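Local structure of epsin-2 (6ENR) at residues G119-I122 and R123-A126. The protein binds membranes enriched in phosphatidylinositol 3,5- and 4,5-bisphosphate, probably through its N-terminal ENTH domain, and is required for endocytosis and localization of actin. Numbering follows the deposited sequence.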
ATOM      1  N   GLY A 119      -2.896  15.063   4.111  1.00 22.58           N
ATOM      2  CA  GLY A 119      -3.364  13.816   4.602  1.00 23.70           C
ATOM      3  C   GLY A 119      -4.670  13.391   4.014  1.00 23.13           C
ATOM      4  O   GLY A 119      -5.044  12.255   4.172  1.00 24.46           O
ATOM      5  N   GLN A 120      -5.329  14.263   3.268  1.00 25.14           N
ATOM      6  CA  GLN A 120      -6.723  14.051   2.972  1.00 30.42           C
ATOM      7  C   GLN A 120      -6.857  12.776   2.145  1.00 28.77           C
ATOM      8  O   GLN A 120      -7.669  11.912   2.467  1.00 28.35           O
ATOM      9  CB  GLN A 120      -7.308  15.262   2.234  1.00 38.06           C
ATOM     10  CG  GLN A 120      -8.830  15.369   2.177  1.00 48.34           C
ATOM     11  CD  GLN A 120      -9.343  16.319   1.068  1.00 61.86           C
ATOM     12  OE1 GLN A 120      -9.131  17.553   1.111  1.00 71.74           O
ATOM     13  NE2 GLN A 120     -10.039  15.742   0.072  1.00 56.34           N
ATOM     14  N   ILE A 121      -6.034  12.641   1.128  1.00 25.46           N
ATOM     15  CA  ILE A 121      -6.129  11.492   0.243  1.00 25.42           C
ATOM     16  C   ILE A 121      -5.726  10.166   0.901  1.00 21.48           C
ATOM     17  O   ILE A 121      -6.286   9.152   0.591  1.00 23.75           O
ATOM     18  CB  ILE A 121      -5.371  11.698  -1.102  1.00 30.79           C
ATOM     19  CG1 ILE A 121      -5.577  10.491  -2.022  1.00 30.42           C
ATOM     20  CG2 ILE A 121      -3.878  11.961  -0.949  1.00 34.51           C
ATOM     21  CD1 ILE A 121      -7.033  10.243  -2.337  1.00 34.28           C
ATOM     22  N   ILE A 122      -4.744  10.176   1.778  1.00 17.21           N
ATOM     23  CA  ILE A 122      -4.437   9.010   2.576  1.00 19.67           C
ATOM     24  C   ILE A 122      -5.655   8.483   3.392  1.00 17.67           C
ATOM     25  O   ILE A 122      -5.913   7.284   3.504  1.00 17.26           O
ATOM     26  CB  ILE A 122      -3.297   9.316   3.532  1.00 17.90           C
ATOM     27  CG1 ILE A 122      -1.966   9.385   2.762  1.00 20.63           C
ATOM     28  CG2 ILE A 122      -3.159   8.237   4.558  1.00 19.55           C
ATOM     29  CD1 ILE A 122      -0.901  10.102   3.494  1.00 19.35           C
ATOM     30  N   ARG A 123      -6.319   9.410   4.039  1.00 17.84           N
ATOM     31  CA  ARG A 123      -7.531   9.098   4.816  1.00 19.46           C
ATOM     32  C   ARG A 123      -8.540   8.459   3.954  1.00 19.55           C
ATOM     33  O   ARG A 123      -9.162   7.439   4.317  1.00 19.76           O
ATOM     34  CB  ARG A 123      -8.079  10.334   5.437  1.00 16.66           C
ATOM     35  CG  ARG A 123      -7.115  10.907   6.458  1.00 16.61           C
ATOM     36  CD  ARG A 123      -7.802  11.835   7.498  1.00 18.06           C
ATOM     37  NE  ARG A 123      -8.363  13.040   6.878  1.00 18.58           N
ATOM     38  CZ  ARG A 123      -7.693  14.185   6.659  1.00 20.63           C
ATOM     39  NH1 ARG A 123      -6.385  14.298   6.936  1.00 22.51           N
ATOM     40  NH2 ARG A 123      -8.309  15.203   6.074  1.00 20.37           N
ATOM     41  N   VAL A 124      -8.713   9.053   2.802  1.00 21.07           N
ATOM     42  CA  VAL A 124      -9.716   8.528   1.859  1.00 22.84           C
ATOM     43  C   VAL A 124      -9.400   7.069   1.512  1.00 23.06           C
ATOM     44  O   VAL A 124     -10.280   6.209   1.693  1.00 22.56           O
ATOM     45  CB  VAL A 124      -9.873   9.409   0.621  1.00 25.17           C
ATOM     46  CG1 VAL A 124     -10.756   8.720  -0.414  1.00 26.97           C
ATOM     47  CG2 VAL A 124     -10.512  10.719   1.024  1.00 25.43           C
ATOM     48  N   LYS A 125      -8.151   6.824   1.119  1.00 23.74           N
ATOM     49  CA  LYS A 125      -7.729   5.482   0.670  1.00 23.17           C
ATOM     50  C   LYS A 125      -7.734   4.479   1.833  1.00 20.73           C
ATOM     51  O   LYS A 125      -8.078   3.332   1.656  1.00 18.48           O
ATOM     52  CB  LYS A 125      -6.292   5.447   0.202  1.00 26.08           C
ATOM     53  CG  LYS A 125      -5.773   6.343  -0.860  1.00 33.44           C
ATOM     54  CD  LYS A 125      -4.198   6.329  -0.757  1.00 35.93           C
ATOM     55  CE  LYS A 125      -3.454   6.684  -2.052  1.00 37.41           C
ATOM     56  NZ  LYS A 125      -3.965   5.837  -3.251  1.00 37.99           N
ATOM     57  N   ALA A 126      -7.235   4.896   2.980  1.00 17.15           N
ATOM     58  CA  ALA A 126      -7.158   4.017   4.123  1.00 18.49           C
ATOM     59  C   ALA A 126      -8.613   3.644   4.509  1.00 18.98           C
ATOM     60  O   ALA A 126      -8.906   2.456   4.743  1.00 17.89           O
ATOM     61  CB  ALA A 126      -6.480   4.688   5.267  1.00 19.25           C
TER
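R123 folds its side chain back over the backbone of G119 and Q120, in the first turn of helix 120-134 of the ENTH domain. The chain leaves beside its own backbone N and bends at chi3 (-65°), which turns the guanidinium back toward the start of the helix. There Q120 CA lies 3.6 Å over one face of the guanidinium, nearer the edge of the group than its centre, while NH1 comes within 3.5 Å of G119 C. Glycine suits this place, since a CB on residue 119 would press tightly against NH1. Arginine suits its own: the long chain spans the turn, and the flat head offers several N-H groups to F108 O and the carboxylate of D117, which also accepts a bond from G119 N.

Four i to i+4 backbone bonds hold the turn. R123 N to G119 O (3.1 Å) is nearly straight, with the donor close to the C=O axis, and A126 N to I122 O is shorter at 2.8 Å. The packed side belongs to I122, whose branched apolar side chain suits a buried place against V73, A74 and L77 of helix 70-86, and to the small, buried A126, which fits against R106. K125 lays its aliphatic CG against I121 O, and its length lets NZ reach the T78 hydroxyl on helix 70-86. The exposed side is looser: I121 CD1 only brushes V124 CB at 4.2 Å, and Q120, polar as suits this side, crosses the arginine at about a right angle, its CG 3.9 Å from R123 NH2.

A leucine in place of R123 would probably leave the D117 carboxylate without this charged mate and F108 O without this donor. The chemistry thus implies that one cation ties the helix start to the preceding loop, while I122, with the K125 to T78 bond beside it, seats the turn on helix 70-86.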